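Local coordinates for periplasmic beta-glucosidase (Pseudomonas aeruginosa, PDB 6R5T), which probably hydrolyses terminal, non-reducing beta-D-glucosyl residues in the periplasm, releasing beta-D-glucose, as a member of glycoside hydrolase family 3, at residues A[8-11]-A[12-16]; A[297-301]-A[302-306]; A[305-308]-A[309-312]. The protein carries 1 engineered substitution. All coordinates share one frame; numbering follows the deposited sequence.

How the contacts relate
Three helix boundaries meet on one flank of the chain: the end of helix 2-12 (contact 1), the end of helix 291-301 (contact 2) and the start of helix 307-323 (contact 3). Contacts 2 and 3 share Ile305 and Asp306, the last two residues of the loop between their helices, and their centres lie about 9 Å apart. Contact 1 is about 13 Å, centre to centre, from contact 3 and about 19 Å from contact 2. Asn16 OD1 lies 2.9 Å from Gln307 NE2, a probable hydrogen bond joining contacts 1 and 3, while Met11 CE packs 3.4 Å from Asp311 O. Leu300 CD2 touches Gln307 OE1 at 3.4 Å. All three lie away from the glycan pocket and the magnesium site.

Contact 1 of 3, residues A[8-11]-A[12-16]; sequences ASLM and ARMSN
Leu10, Met11 and Met14 carry the apolar part of this local contact. The sulfur of Met14 rests against both of the others, SD 4.1 Å from Leu10 CG and 4.2 Å from Met11 CG. Met14 keeps CG beside its own backbone N (chi1 -67°), which brings that methylene to 3.3 Å from Leu10 O before the chain bends at its thioether. Met14 is buried, and further out it meets Leu70, Ile72 and Cys314; Met11 turns to Asp311, Arg315 and Leu318 of helix 307-323.

The backbone bonds record how helix 2-12 gives way to the link before helix 16-22. Ala12 N still reaches back four residues to Ala8 O, an alpha-helical bond. The next two reach back three, as in a 3-10 turn: Arg13 N to Leu10 O (3.0 Å) and Met14 N to Met11 O (3.1 Å).

A water spans the turn, 2.8 Å from Met11 O and 2.9 Å from Met14 O, although other acceptors compete for its protons. Arg13 lays its aliphatic stem along the helix end, CG 3.3 Å from Ser9 O, while its own carbonyl accepts from Arg69.

Contact 2 of 3, residues A[297-301]-A[302-306]; sequences PKLLA and AGEID
This is a local helix-end contact, in which the last turn of helix 291-301 meets the loop that leads to helix 307-323, in the family 3 N-terminal domain, a TIM-barrel fold, about 40 Å (centre to centre) from the middle of the chain. The chain leaves the helix through a Schellman motif. Gly303 has a positive phi (73°), and two bonds run back into the last turn: Glu304 N to Leu299 O (2.9 Å), spanning five residues, and Gly303 N to Leu300 O (2.9 Å). One residue earlier, Ala302 N still makes the ordinary alpha-helical bond to Lys298 O.

The same two residues that share the long bond also meet through their side chains, the pair that often makes an apolar contact in a Schellman motif; here the CB of Glu304 supplies it. Glu304 crosses Leu299 at about a right angle, its CB 3.8 Å from Leu299 CD2. The rest of its extended chain carries the carboxylate past that same methyl. OE1 is held by a salt bridge to Arg272 of helix 271-281, which also packs against Leu299, so Arg272 and Glu304 both pack on this leucine.

Beyond the turn, buried Ile305 folds back against the helix. Its CG1 occupies the crowded position between backbone N and carbonyl carbon (chi1 63°), which sends CG1 and CD1 toward the helix. CG1 lies 3.9 Å from Leu299 CB and 4.1 Å from Leu300 CB, bridging two neighbouring residues. Leu300 reaches the loop with its other end, placing CD1 3.6 Å from Ile305 O.

Contact 3 of 3, residues A[305-308]-A[309-312]; sequences IDQA and DIDR
Where helix 307-323 begins, Asp309 N reaches back three residues to Asp306 O, and the regular four-residue pattern then sets in with Asp311 N to Gln307 O and Arg312 N to Ala308 O. Asp306 is the N-cap residue, and the arrangement is one half of a capping box. Asp309 OD2 accepts from Asp306 N at 2.9 Å in a nearly straight bond (170°), met on its anti side but tilted 32° out of the carboxylate plane, whereas the Asp306 side chain makes no capping bond. The two carboxylates nevertheless come close, Asp306 OD2 lying 3.9 Å from Asp309 OD2; the amino end of the helix may ease this crowding of charge.

Across the same first turn, Ile305 CD1 meets Ile310 CD1 at 4.1 Å in the conformer of Ile310 described here, consistent with a hydrophobic staple; Ile310 has a second conformer, so the detail is tentative. Both isoleucine side chains also touch Leu296 of helix 291-301 and Ile279 of helix 271-281.

On another face, Gln307 and Asp311 are linked one turn apart. The glutamine chain bends at chi2 (69°), which turns the amide toward the Asp311 carboxylate. Both ends have outside partners: Asn16 for the amide and Lys19 for Asp311 OD1. Gln307 NE2 approaches Asp311 OD1 at 3.0 Å from above the carboxylate plane, with the oxygen almost in the plane of the amide.

Contact 1 of 3, residues A[8-11]-A[12-16]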
ATOM      1  N   ALA A   8     -22.827  30.509 -29.332  1.00 23.31           N
ATOM      2  CA  ALA A   8     -22.361  30.410 -30.733  1.00 22.49           C
ATOM      3  C   ALA A   8     -22.218  31.827 -31.315  1.00 21.28           C
ATOM      4  O   ALA A   8     -21.235  32.053 -32.018  1.00 22.75           O
ATOM      5  CB  ALA A   8     -23.324  29.577 -31.546  1.00 25.02           C
ATOM      6  N   SER A   9     -23.125  32.749 -31.020  1.00 20.36           N
ATOM      7  CA  SER A   9     -23.072  34.122 -31.568  1.00 22.08           C
ATOM      8  C   SER A   9     -21.842  34.796 -30.970  1.00 21.63           C
ATOM      9  O   SER A   9     -21.061  35.426 -31.713  1.00 21.23           O
ATOM     10  CB  SER A   9     -24.333  34.902 -31.290  1.00 26.15           C
ATOM     11  OG  SER A   9     -24.166  36.310 -31.545  1.00 31.26           O
ATOM     12  N   LEU A  10     -21.634  34.648 -29.658  1.00 17.81           N
ATOM     13  CA  LEU A  10     -20.448  35.266 -29.027  1.00 17.78           C
ATOM     14  C   LEU A  10     -19.168  34.660 -29.602  1.00 17.84           C
ATOM     15  O   LEU A  10     -18.223  35.421 -29.945  1.00 17.75           O
ATOM     16  CB  LEU A  10     -20.504  35.125 -27.507  1.00 18.32           C
ATOM     17  CG  LEU A  10     -19.309  35.710 -26.763  1.00 19.88           C
ATOM     18  CD1 LEU A  10     -19.064  37.163 -27.105  1.00 20.32           C
ATOM     19  CD2 LEU A  10     -19.611  35.646 -25.279  1.00 18.71           C
ATOM     20  N   MET A  11     -19.069  33.333 -29.715  1.00 17.38           N
ATOM     21  CA  MET A  11     -17.823  32.709 -30.227  1.00 18.24           C
ATOM     22  C   MET A  11     -17.548  33.085 -31.692  1.00 18.68           C
ATOM     23  O   MET A  11     -16.391  33.147 -32.028  1.00 19.43           O
ATOM     24  CB  MET A  11     -17.897  31.194 -30.062  1.00 21.41           C
ATOM     25  CG  MET A  11     -17.718  30.893 -28.602  1.00 22.61           C
ATOM     26  SD  MET A  11     -17.589  29.163 -28.249  1.00 25.06           S
ATOM     27  CE  MET A  11     -16.055  28.729 -29.069  1.00 23.74           C
ATOM     28  N   ALA A  12     -18.584  33.344 -32.484  1.00 20.03           N
ATOM     29  CA  ALA A  12     -18.416  33.779 -33.896  1.00 21.46           C
ATOM     30  C   ALA A  12     -17.758  35.158 -33.928  1.00 21.18           C
ATOM     31  O   ALA A  12     -17.249  35.531 -34.986  1.00 24.11           O
ATOM     32  CB  ALA A  12     -19.748  33.770 -34.652  1.00 22.75           C
ATOM     33  N   ARG A  13     -17.773  35.912 -32.838  1.00 19.20           N
ATOM     34  CA  ARG A  13     -17.164  37.259 -32.786  1.00 17.88           C
ATOM     35  C   ARG A  13     -15.690  37.183 -32.375  1.00 18.89           C
ATOM     36  O   ARG A  13     -14.977  38.212 -32.427  1.00 19.24           O
ATOM     37  CB  ARG A  13     -17.913  38.141 -31.786  1.00 20.48           C
ATOM     38  CG  ARG A  13     -19.412  38.262 -32.008  1.00 22.03           C
ATOM     39  CD  ARG A  13     -20.064  39.188 -30.992  1.00 23.56           C
ATOM     40  NE  ARG A  13     -19.506  40.497 -31.179  1.00 23.83           N
ATOM     41  CZ  ARG A  13     -19.759  41.578 -30.464  1.00 27.40           C
ATOM     42  NH1 ARG A  13     -20.623  41.517 -29.476  1.00 29.63           N
ATOM     43  NH2 ARG A  13     -19.123  42.700 -30.758  1.00 29.62           N
ATOM     44  N   MET A  14     -15.256  36.044 -31.815  1.00 15.92           N
ATOM     45  CA  MET A  14     -13.987  36.004 -31.060  1.00 15.82           C
ATOM     46  C   MET A  14     -12.835  35.563 -31.947  1.00 15.32           C
ATOM     47  O   MET A  14     -12.943  34.588 -32.677  1.00 18.33           O
ATOM     48  CB  MET A  14     -14.117  35.058 -29.855  1.00 14.67           C
ATOM     49  CG  MET A  14     -15.078  35.603 -28.858  1.00 14.31           C
ATOM     50  SD  MET A  14     -15.489  34.354 -27.570  1.00 17.63           S
ATOM     51  CE  MET A  14     -13.961  34.424 -26.624  1.00 18.24           C
ATOM     52  N   SER A  15     -11.721  36.274 -31.816  1.00 16.55           N
ATOM     53  CA  SER A  15     -10.427  35.852 -32.373  1.00 16.96           C
ATOM     54  C   SER A  15      -9.954  34.633 -31.589  1.00 15.96           C
ATOM     55  O   SER A  15     -10.399  34.458 -30.411  1.00 16.80           O
ATOM     56  CB  SER A  15      -9.364  36.917 -32.308  1.00 16.97           C
ATOM     57  OG  SER A  15      -9.085  37.283 -30.981  1.00 18.17           O
ATOM     58  N   ASN A  16      -9.000  33.927 -32.142  1.00 17.18           N
ATOM     59  CA  ASN A  16      -8.368  32.847 -31.338  1.00 16.88           C
ATOM     60  C   ASN A  16      -7.681  33.420 -30.111  1.00 17.41           C
ATOM     61  O   ASN A  16      -7.732  32.771 -29.032  1.00 17.29           O
ATOM     62  CB  ASN A  16      -7.433  31.979 -32.162  1.00 18.41           C
ATOM     63  CG  ASN A  16      -8.174  30.834 -32.821  1.00 19.46           C
ATOM     64  OD1 ASN A  16      -9.385  30.659 -32.669  1.00 22.86           O
ATOM     65  ND2 ASN A  16      -7.431  30.051 -33.573  1.00 24.44           N
TER
HETATM   66  O   HOH W   1     -14.770  32.937 -34.269  1.00 29.75           O

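Contact 2 of 3, residues A[297-301]-A[302-306]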
ATOM      1  N   PRO A 297      -1.411  29.056 -29.717  1.00 18.13           N
ATOM      2  CA  PRO A 297      -1.354  29.628 -31.079  1.00 19.80           C
ATOM      3  C   PRO A 297      -0.329  28.915 -31.968  1.00 18.92           C
ATOM      4  O   PRO A 297      -0.688  28.561 -33.147  1.00 20.27           O
ATOM      5  CB  PRO A 297      -1.019  31.113 -30.827  1.00 21.26           C
ATOM      6  CG  PRO A 297      -1.525  31.367 -29.403  1.00 21.86           C
ATOM      7  CD  PRO A 297      -1.206  30.063 -28.679  1.00 19.49           C
ATOM      8  N   LYS A 298       0.856  28.646 -31.414  1.00 17.48           N
ATOM      9  CA  LYS A 298       1.938  27.934 -32.153  1.00 19.03           C
ATOM     10  C   LYS A 298       1.471  26.533 -32.500  1.00 18.96           C
ATOM     11  O   LYS A 298       1.695  26.061 -33.642  1.00 20.30           O
ATOM     12  CB  LYS A 298       3.250  27.976 -31.378  1.00 21.16           C
ATOM     13  CG  LYS A 298       3.992  29.302 -31.543  1.00 24.98           C
ATOM     14  CD  LYS A 298       5.275  29.363 -30.742  1.00 28.13           C
ATOM     15  CE  LYS A 298       6.006  30.687 -30.845  1.00 33.63           C
ATOM     16  NZ  LYS A 298       7.220  30.675 -30.002  1.00 38.80           N
ATOM     17  N   LEU A 299       0.880  25.826 -31.525  1.00 17.61           N
ATOM     18  CA  LEU A 299       0.411  24.461 -31.796  1.00 17.46           C
ATOM     19  C   LEU A 299      -0.596  24.437 -32.932  1.00 19.03           C
ATOM     20  O   LEU A 299      -0.571  23.516 -33.791  1.00 21.04           O
ATOM     21  CB  LEU A 299      -0.185  23.879 -30.519  1.00 16.46           C
ATOM     22  CG  LEU A 299       0.831  23.501 -29.446  1.00 19.85           C
ATOM     23  CD1 LEU A 299       0.139  23.253 -28.119  1.00 19.24           C
ATOM     24  CD2 LEU A 299       1.616  22.270 -29.863  1.00 20.07           C
ATOM     25  N   LEU A 300      -1.519  25.367 -32.904  1.00 19.10           N
ATOM     26  CA  LEU A 300      -2.599  25.361 -33.910  1.00 19.11           C
ATOM     27  C   LEU A 300      -1.997  25.639 -35.304  1.00 21.91           C
ATOM     28  O   LEU A 300      -2.325  24.894 -36.262  1.00 21.97           O
ATOM     29  CB  LEU A 300      -3.632  26.418 -33.555  1.00 20.48           C
ATOM     30  CG  LEU A 300      -4.799  26.482 -34.556  1.00 21.26           C
ATOM     31  CD1 LEU A 300      -5.601  25.181 -34.651  1.00 24.91           C
ATOM     32  CD2 LEU A 300      -5.744  27.611 -34.208  1.00 22.99           C
ATOM     33  N   ALA A 301      -1.106  26.621 -35.379  1.00 21.02           N
ATOM     34  CA  ALA A 301      -0.465  27.048 -36.657  1.00 24.50           C
ATOM     35  C   ALA A 301       0.340  25.891 -37.261  1.00 27.10           C
ATOM     36  O   ALA A 301       0.378  25.762 -38.500  1.00 26.17           O
ATOM     37  CB  ALA A 301       0.379  28.267 -36.389  1.00 23.28           C
ATOM     38  N   ALA A 302       0.944  25.047 -36.426  1.00 22.45           N
ATOM     39  CA  ALA A 302       1.734  23.870 -36.861  1.00 26.13           C
ATOM     40  C   ALA A 302       0.838  22.662 -37.176  1.00 23.67           C
ATOM     41  O   ALA A 302       1.373  21.627 -37.574  1.00 25.69           O
ATOM     42  CB  ALA A 302       2.770  23.545 -35.817  1.00 26.38           C
ATOM     43  N   GLY A 303      -0.482  22.742 -36.966  1.00 23.01           N
ATOM     44  CA  GLY A 303      -1.397  21.607 -37.179  1.00 25.40           C
ATOM     45  C   GLY A 303      -1.238  20.551 -36.092  1.00 25.68           C
ATOM     46  O   GLY A 303      -1.668  19.411 -36.333  1.00 27.16           O
ATOM     47  N   GLU A 304      -0.690  20.895 -34.929  1.00 21.93           N
ATOM     48  CA  GLU A 304      -0.456  19.890 -33.834  1.00 22.02           C
ATOM     49  C   GLU A 304      -1.725  19.751 -32.967  1.00 23.63           C
ATOM     50  O   GLU A 304      -1.878  18.731 -32.262  1.00 25.63           O
ATOM     51  CB  GLU A 304       0.736  20.268 -32.971  1.00 26.14           C
ATOM     52  CG  GLU A 304       2.039  20.295 -33.738  1.00 30.14           C
ATOM     53  CD  GLU A 304       3.198  20.742 -32.868  1.00 33.94           C
ATOM     54  OE1 GLU A 304       3.448  21.960 -32.748  1.00 37.03           O
ATOM     55  OE2 GLU A 304       3.806  19.861 -32.246  1.00 46.47           O
ATOM     56  N   ILE A 305      -2.610  20.732 -32.995  1.00 20.93           N
ATOM     57  CA  ILE A 305      -3.977  20.661 -32.398  1.00 22.56           C
ATOM     58  C   ILE A 305      -4.956  21.151 -33.455  1.00 20.47           C
ATOM     59  O   ILE A 305      -4.494  21.714 -34.491  1.00 22.93           O
ATOM     60  CB  ILE A 305      -4.097  21.467 -31.082  1.00 21.45           C
ATOM     61  CG1 ILE A 305      -3.872  22.953 -31.323  1.00 20.67           C
ATOM     62  CG2 ILE A 305      -3.131  20.966 -30.004  1.00 20.49           C
ATOM     63  CD1 ILE A 305      -4.138  23.871 -30.166  1.00 23.13           C
ATOM     64  N   ASP A 306      -6.240  20.939 -33.205  1.00 20.91           N
ATOM     65  CA  ASP A 306      -7.364  21.331 -34.083  1.00 23.34           C
ATOM     66  C   ASP A 306      -8.031  22.588 -33.522  1.00 21.63           C
ATOM     67  O   ASP A 306      -8.080  22.798 -32.261  1.00 19.99           O
ATOM     68  CB  ASP A 306      -8.390  20.205 -34.197  1.00 27.71           C
ATOM     69  CG  ASP A 306      -7.760  18.926 -34.719  1.00 37.11           C
ATOM     70  OD1 ASP A 306      -6.994  19.021 -35.676  1.00 42.07           O
ATOM     71  OD2 ASP A 306      -7.976  17.867 -34.115  1.00 46.75           O
TER

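Contact 3 of 3, residues A[305-308]-A[309-312]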
ATOM      1  N   ILE A 305      -2.610  20.732 -32.995  1.00 20.93           N
ATOM      2  CA  ILE A 305      -3.977  20.661 -32.398  1.00 22.56           C
ATOM      3  C   ILE A 305      -4.956  21.151 -33.455  1.00 20.47           C
ATOM      4  O   ILE A 305      -4.494  21.714 -34.491  1.00 22.93           O
ATOM      5  CB  ILE A 305      -4.097  21.467 -31.082  1.00 21.45           C
ATOM      6  CG1 ILE A 305      -3.872  22.953 -31.323  1.00 20.67           C
ATOM      7  CG2 ILE A 305      -3.131  20.966 -30.004  1.00 20.49           C
ATOM      8  CD1 ILE A 305      -4.138  23.871 -30.166  1.00 23.13           C
ATOM      9  N   ASP A 306      -6.240  20.939 -33.205  1.00 20.91           N
ATOM     10  CA  ASP A 306      -7.364  21.331 -34.083  1.00 23.34           C
ATOM     11  C   ASP A 306      -8.031  22.588 -33.522  1.00 21.63           C
ATOM     12  O   ASP A 306      -8.080  22.798 -32.261  1.00 19.99           O
ATOM     13  CB  ASP A 306      -8.390  20.205 -34.197  1.00 27.71           C
ATOM     14  CG  ASP A 306      -7.760  18.926 -34.719  1.00 37.11           C
ATOM     15  OD1 ASP A 306      -6.994  19.021 -35.676  1.00 42.07           O
ATOM     16  OD2 ASP A 306      -7.976  17.867 -34.115  1.00 46.75           O
ATOM     17  N   GLN A 307      -8.615  23.392 -34.404  1.00 19.36           N
ATOM     18  CA  GLN A 307      -9.449  24.532 -33.966  1.00 19.60           C
ATOM     19  C   GLN A 307     -10.542  24.044 -32.999  1.00 19.51           C
ATOM     20  O   GLN A 307     -10.845  24.755 -32.008  1.00 19.91           O
ATOM     21  CB  GLN A 307     -10.040  25.253 -35.177  1.00 20.89           C
ATOM     22  CG  GLN A 307     -10.941  26.420 -34.828  1.00 20.03           C
ATOM     23  CD  GLN A 307     -10.142  27.562 -34.243  1.00 21.37           C
ATOM     24  OE1 GLN A 307      -9.115  27.948 -34.815  1.00 21.23           O
ATOM     25  NE2 GLN A 307     -10.568  28.092 -33.098  1.00 19.21           N
ATOM     26  N   ALA A 308     -11.147  22.889 -33.260  1.00 21.47           N
ATOM     27  CA  ALA A 308     -12.196  22.289 -32.404  1.00 23.25           C
ATOM     28  C   ALA A 308     -11.694  22.105 -30.947  1.00 19.19           C
ATOM     29  O   ALA A 308     -12.530  22.213 -30.031  1.00 20.41           O
ATOM     30  CB  ALA A 308     -12.646  20.979 -32.982  1.00 25.40           C
ATOM     31  N   ASP A 309     -10.408  21.894 -30.713  1.00 21.12           N
ATOM     32  CA  ASP A 309      -9.842  21.749 -29.331  1.00 20.71           C
ATOM     33  C   ASP A 309      -9.982  23.098 -28.598  1.00 20.54           C
ATOM     34  O   ASP A 309     -10.491  23.169 -27.442  1.00 18.42           O
ATOM     35  CB  ASP A 309      -8.380  21.308 -29.381  1.00 22.80           C
ATOM     36  CG  ASP A 309      -8.169  19.915 -29.941  1.00 25.62           C
ATOM     37  OD1 ASP A 309      -8.968  19.037 -29.547  1.00 26.49           O
ATOM     38  OD2 ASP A 309      -7.209  19.719 -30.767  1.00 24.68           O
ATOM     39  N   ILE A 310      -9.611  24.208 -29.252  1.00 18.69           N
ATOM     40  CA  ILE A 310      -9.758  25.571 -28.665  0.50 18.79           C
ATOM     41  C   ILE A 310     -11.248  25.867 -28.494  1.00 17.60           C
ATOM     42  O   ILE A 310     -11.656  26.406 -27.458  1.00 17.02           O
ATOM     43  CB  ILE A 310      -9.099  26.617 -29.581  0.50 18.74           C
ATOM     44  CG1 ILE A 310      -7.617  26.321 -29.807  0.50 19.88           C
ATOM     45  CG2 ILE A 310      -9.345  28.023 -29.073  0.50 19.70           C
ATOM     46  CD1 ILE A 310      -6.776  26.615 -28.613  0.50 21.48           C
ATOM     47  N   ASP A 311     -12.036  25.561 -29.519  1.00 16.87           N
ATOM     48  CA  ASP A 311     -13.468  25.915 -29.476  1.00 17.53           C
ATOM     49  C   ASP A 311     -14.172  25.179 -28.333  1.00 17.45           C
ATOM     50  O   ASP A 311     -15.073  25.782 -27.714  1.00 18.72           O
ATOM     51  CB  ASP A 311     -14.151  25.652 -30.810  1.00 20.31           C
ATOM     52  CG  ASP A 311     -13.759  26.649 -31.898  1.00 22.28           C
ATOM     53  OD1 ASP A 311     -13.138  27.675 -31.566  1.00 20.99           O
ATOM     54  OD2 ASP A 311     -14.097  26.361 -33.085  1.00 24.69           O
ATOM     55  N   ARG A 312     -13.825  23.912 -28.101  1.00 17.14           N
ATOM     56  CA  ARG A 312     -14.490  23.081 -27.060  1.00 20.32           C
ATOM     57  C   ARG A 312     -14.215  23.741 -25.718  1.00 17.31           C
ATOM     58  O   ARG A 312     -15.160  23.945 -24.946  1.00 18.77           O
ATOM     59  CB  ARG A 312     -13.898  21.672 -27.074  1.00 21.79           C
ATOM     60  CG  ARG A 312     -14.468  20.752 -26.004  1.00 27.46           C
ATOM     61  CD  ARG A 312     -13.454  19.650 -25.697  1.00 29.75           C
ATOM     62  NE  ARG A 312     -12.485  20.176 -24.706  1.00 32.22           N
ATOM     63  CZ  ARG A 312     -11.161  20.086 -24.804  1.00 32.45           C
ATOM     64  NH1 ARG A 312     -10.609  19.489 -25.866  1.00 32.92           N
ATOM     65  NH2 ARG A 312     -10.404  20.585 -23.834  1.00 23.14           N
TER